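Local coordinates for freshwater cyanophage protein (Microcystis phage Mic1, PDB 6L2W) that is of unknown function but adopts a novel fold, an antiparallel sheet with two helices, and may be a structural protein of the phage, at residues E53-C56 against E57-K61; K105-E108 against L109-K113. All coordinates share one frame; numbering follows the deposited sequence.

Contact 1 of 2, residues E53-C56 against E57-K61; sequences ENVC and EYCAK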
loop_
_atom_site.group_PDB
_atom_site.type_symbol
_atom_site.label_atom_id
_atom_site.label_comp_id
_atom_site.label_asym_id
_atom_site.label_seq_id
_atom_site.Cartn_x
_atom_site.Cartn_y
_atom_site.Cartn_z
ATOM N N GLU B 53 2.326 12.457 -18.324
ATOM C CA GLU B 53 3.354 13.403 -17.978
ATOM C C GLU B 53 2.941 14.191 -16.727
ATOM O O GLU B 53 3.723 14.333 -15.796
ATOM C CB GLU B 53 3.583 14.347 -19.162
ATOM C CG GLU B 53 4.962 14.975 -19.185
ATOM C CD GLU B 53 5.529 15.152 -20.585
ATOM O OE1 GLU B 53 5.960 14.134 -21.180
ATOM O OE2 GLU B 53 5.533 16.305 -21.078
ATOM N N ASN B 54 1.718 14.696 -16.701
ATOM C CA ASN B 54 1.300 15.585 -15.620
ATOM C C ASN B 54 1.209 14.806 -14.302
ATOM O O ASN B 54 1.506 15.324 -13.252
ATOM C CB ASN B 54 -0.031 16.277 -15.933
ATOM C CG ASN B 54 0.065 17.246 -17.097
ATOM O OD1 ASN B 54 -0.839 17.303 -17.936
ATOM N ND2 ASN B 54 1.154 18.001 -17.166
ATOM N N VAL B 55 0.736 13.575 -14.372
ATOM C CA VAL B 55 0.629 12.726 -13.207
ATOM C C VAL B 55 2.047 12.446 -12.684
ATOM O O VAL B 55 2.302 12.558 -11.485
ATOM C CB VAL B 55 -0.156 11.444 -13.543
ATOM C CG1 VAL B 55 0.213 10.288 -12.631
ATOM C CG2 VAL B 55 -1.661 11.692 -13.528
ATOM N N CYS B 56 2.983 12.132 -13.577
ATOM C CA CYS B 56 4.328 11.785 -13.111
ATOM C C CYS B 56 5.019 12.986 -12.474
ATOM O O CYS B 56 5.822 12.828 -11.546
ATOM C CB CYS B 56 5.203 11.264 -14.237
ATOM S SG CYS B 56 4.736 9.591 -14.736
ATOM N N GLU B 57 4.705 14.160 -12.981
ATOM C CA GLU B 57 5.346 15.398 -12.531
ATOM C C GLU B 57 4.854 15.730 -11.115
ATOM O O GLU B 57 5.620 16.185 -10.238
ATOM C CB GLU B 57 5.042 16.535 -13.511
ATOM C CG GLU B 57 5.873 16.469 -14.787
ATOM C CD GLU B 57 5.776 17.670 -15.727
ATOM O OE1 GLU B 57 4.692 17.876 -16.331
ATOM O OE2 GLU B 57 6.794 18.389 -15.869
ATOM N N TYR B 58 3.570 15.511 -10.887
ATOM C CA TYR B 58 3.038 15.852 -9.598
ATOM C C TYR B 58 3.559 14.840 -8.559
ATOM O O TYR B 58 3.933 15.230 -7.453
ATOM C CB TYR B 58 1.516 15.969 -9.675
ATOM C CG TYR B 58 0.906 16.351 -8.358
ATOM C CD1 TYR B 58 1.053 17.626 -7.841
ATOM C CD2 TYR B 58 0.247 15.411 -7.588
ATOM C CE1 TYR B 58 0.524 17.969 -6.604
ATOM C CE2 TYR B 58 -0.292 15.736 -6.355
ATOM C CZ TYR B 58 -0.150 17.016 -5.856
ATOM O OH TYR B 58 -0.697 17.318 -4.637
ATOM N N CYS B 59 3.625 13.562 -8.936
ATOM C CA CYS B 59 4.132 12.515 -8.033
ATOM C C CYS B 59 5.597 12.780 -7.656
ATOM O O CYS B 59 5.983 12.597 -6.491
ATOM C CB CYS B 59 3.986 11.130 -8.663
ATOM S SG CYS B 59 2.263 10.563 -8.728
ATOM N N ALA B 60 6.401 13.207 -8.620
ATOM C CA ALA B 60 7.796 13.590 -8.360
ATOM C C ALA B 60 7.839 14.731 -7.336
ATOM O O ALA B 60 8.653 14.679 -6.430
ATOM C CB ALA B 60 8.512 13.978 -9.638
ATOM N N LYS B 61 6.934 15.701 -7.435
ATOM C CA LYS B 61 6.845 16.802 -6.446
ATOM C C LYS B 61 6.604 16.248 -5.034
ATOM O O LYS B 61 7.043 16.829 -4.045
ATOM C CB LYS B 61 5.704 17.769 -6.786
ATOM C CG LYS B 61 6.034 19.250 -6.666
ATOM C CD LYS B 61 5.238 20.142 -7.614
ATOM C CE LYS B 61 5.646 19.984 -9.069
ATOM N NZ LYS B 61 5.108 21.067 -9.928
#

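Contact 2 of 2, residues K105-E108 against L109-K113; sequences KLKE and LELIK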
loop_
_atom_site.group_PDB
_atom_site.type_symbol
_atom_site.label_atom_id
_atom_site.label_comp_id
_atom_site.label_asym_id
_atom_site.label_seq_id
_atom_site.Cartn_x
_atom_site.Cartn_y
_atom_site.Cartn_z
ATOM N N LYS B 105 10.092 8.107 -16.782
ATOM C CA LYS B 105 9.734 9.491 -16.542
ATOM C C LYS B 105 10.070 9.889 -15.097
ATOM O O LYS B 105 10.717 10.921 -14.868
ATOM C CB LYS B 105 8.259 9.706 -16.869
ATOM C CG LYS B 105 7.777 11.133 -16.670
ATOM C CD LYS B 105 8.229 12.085 -17.749
ATOM C CE LYS B 105 7.988 13.524 -17.356
ATOM N NZ LYS B 105 8.297 14.455 -18.463
ATOM N N LEU B 106 9.689 9.070 -14.120
ATOM C CA LEU B 106 9.953 9.425 -12.719
ATOM C C LEU B 106 11.458 9.528 -12.501
ATOM O O LEU B 106 11.931 10.370 -11.742
ATOM C CB LEU B 106 9.365 8.375 -11.781
ATOM C CG LEU B 106 7.847 8.401 -11.630
ATOM C CD1 LEU B 106 7.390 7.155 -10.888
ATOM C CD2 LEU B 106 7.373 9.654 -10.905
ATOM N N LYS B 107 12.196 8.660 -13.166
ATOM C CA LYS B 107 13.624 8.662 -12.980
ATOM C C LYS B 107 14.241 9.886 -13.662
ATOM O O LYS B 107 15.209 10.419 -13.150
ATOM C CB LYS B 107 14.264 7.384 -13.520
ATOM C CG LYS B 107 15.676 7.155 -13.016
ATOM C CD LYS B 107 15.780 7.205 -11.501
ATOM C CE LYS B 107 17.126 6.761 -10.966
ATOM N NZ LYS B 107 18.218 7.653 -11.427
ATOM N N GLU B 108 13.685 10.298 -14.800
ATOM C CA GLU B 108 14.100 11.543 -15.466
ATOM C C GLU B 108 13.832 12.726 -14.531
ATOM O O GLU B 108 14.653 13.639 -14.377
ATOM C CB GLU B 108 13.324 11.799 -16.769
ATOM C CG GLU B 108 13.682 10.862 -17.910
ATOM C CD GLU B 108 12.854 11.034 -19.179
ATOM O OE1 GLU B 108 11.603 11.240 -19.090
ATOM O OE2 GLU B 108 13.460 10.949 -20.269
ATOM N N LEU B 109 12.652 12.725 -13.937
ATOM C CA LEU B 109 12.262 13.842 -13.102
ATOM C C LEU B 109 13.173 13.900 -11.878
ATOM O O LEU B 109 13.557 14.990 -11.479
ATOM C CB LEU B 109 10.791 13.711 -12.720
ATOM C CG LEU B 109 9.827 13.977 -13.870
ATOM C CD1 LEU B 109 8.427 13.509 -13.493
ATOM C CD2 LEU B 109 9.839 15.460 -14.269
ATOM N N GLU B 110 13.562 12.743 -11.342
ATOM C CA GLU B 110 14.449 12.734 -10.183
ATOM C C GLU B 110 15.808 13.344 -10.559
ATOM O O GLU B 110 16.427 14.021 -9.744
ATOM C CB GLU B 110 14.618 11.318 -9.625
ATOM C CG GLU B 110 15.700 11.206 -8.561
ATOM C CD GLU B 110 16.000 9.797 -8.065
ATOM O OE1 GLU B 110 15.194 8.868 -8.334
ATOM O OE2 GLU B 110 17.045 9.631 -7.407
ATOM N N LEU B 111 16.306 13.072 -11.753
ATOM C CA LEU B 111 17.639 13.572 -12.129
ATOM C C LEU B 111 17.589 15.060 -12.488
ATOM O O LEU B 111 18.595 15.755 -12.352
ATOM C CB LEU B 111 18.177 12.767 -13.307
ATOM C CG LEU B 111 18.502 11.313 -12.982
ATOM C CD1 LEU B 111 18.834 10.564 -14.253
ATOM C CD2 LEU B 111 19.648 11.196 -11.991
ATOM N N ILE B 112 16.452 15.541 -12.958
ATOM C CA ILE B 112 16.308 16.971 -13.185
ATOM C C ILE B 112 16.368 17.692 -11.832
ATOM O O ILE B 112 17.062 18.697 -11.741
ATOM C CB ILE B 112 15.032 17.303 -13.984
ATOM C CG1 ILE B 112 15.141 16.795 -15.425
ATOM C CG2 ILE B 112 14.725 18.795 -13.942
ATOM C CD1 ILE B 112 13.816 16.749 -16.146
ATOM N N LYS B 113 15.708 17.177 -10.787
ATOM C CA LYS B 113 15.812 17.808 -9.450
ATOM C C LYS B 113 17.276 17.837 -8.983
ATOM O O LYS B 113 17.769 18.890 -8.584
ATOM C CB LYS B 113 14.918 17.093 -8.431
ATOM C CG LYS B 113 13.435 17.402 -8.575
ATOM C CD LYS B 113 12.511 16.273 -8.152
ATOM C CE LYS B 113 12.451 16.079 -6.652
ATOM N NZ LYS B 113 11.175 15.446 -6.232
HETATM O O HOH W 1 12.876 8.018 -9.522
#

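Contact 1 of 2, residues E53-C56 against E57-K61
E57 reaches back along its own helix over the backbone carbonyl of E53 and toward the side-chain amide of N54, one turn earlier. Its CB starts 3.4 Å from E53 O. With CG anti to the carbonyl carbon (chi1 -77°), the chain turns back toward the start of the helix, and CG comes to 3.2 Å from E53 O, the same oxygen that accepts the backbone hydrogen bond from E57 N. Beyond CG the chain runs extended, taking CD to 3.9 Å from E53 O and OE1 to 3.6 Å from N54 ND2. The planes of the N54 amide and the E57 carboxylate are nearly parallel, 17° apart, with the carboxylate set beyond the amide and not over its face. E57 also runs alongside E53, pointing the same way, but the two carboxylates are turned nearly perpendicular, and E53 OE2 stays 5.1 Å from E57 OE1. This spacing should ease the repulsion between like charges. On the buried face, C59 N donates a fairly straight hydrogen bond to V55 O at 3.0 Å, while V55 CG1 makes a looser apolar contact with C59 SG at 4.4 Å. These turns belong to helix 51-61, which is wedged between two elements: V55 and Y58 rest on V4 and L6 of strand 2-12, whereas C56, E57 and A60 face helix 96-115.

Contact 2 of 2, residues K105-E108 against L109-K113
The C-terminal helix 96-115 supplies this contact, two successive turns joined by the usual i to i+4 backbone bonds and lined by lysine chains that lie against leucines and beside a glutamate. L109 N donates to K105 O at 2.8 Å, and the L109 side chain folds back over the same carbonyl, its CG 3.3 Å from K105 O. There the aliphatic part of K105 meets it: K105 is bent at chi2 (75°), which brings CE within 3.9 Å of L109 CD1, while NZ leads away from the leucine. K107 behaves differently. Its chain, bent at chi2 and again at chi4, crosses E110 with its methylenes, CD lying 3.6 Å from E110 OE1, and lays NZ against L111 CD2. The ammonium and E110 OE1 remain 4.5 Å apart, beyond a salt bridge, so any attraction is probably weak. E110 OE1 instead accepts a hydrogen bond from a water at 2.7 Å, which also makes a weak bond to L106 O. One flank of this helix packs on helix 51-61, where K105 touches C56 and L109 nestles against C56, E57 and A60, while K107, E108, L111 and I112 face outward.

Both contacts are single-helix arrangements, but they sit at different depths. Contact 1 is partly buried, with a sheet on one flank and a helix on another; contact 2 lies farther from the centre of the chain and is mainly surface. Their chemistry follows: 53-61 has small buried side chains on one face and an acidic, amide-bearing edge on another, whereas in 105-113 long lysine chains lie against leucines, beside a glutamate that holds a water. The two helices meet directly, their contact centres about 10 Å apart. C56 CB packs 3.5 Å from K105 CG, and a long, weak ion pair between E53 OE1 and K105 NZ, 3.6 Å apart, ties the acidic edge of contact 1 to contact 2.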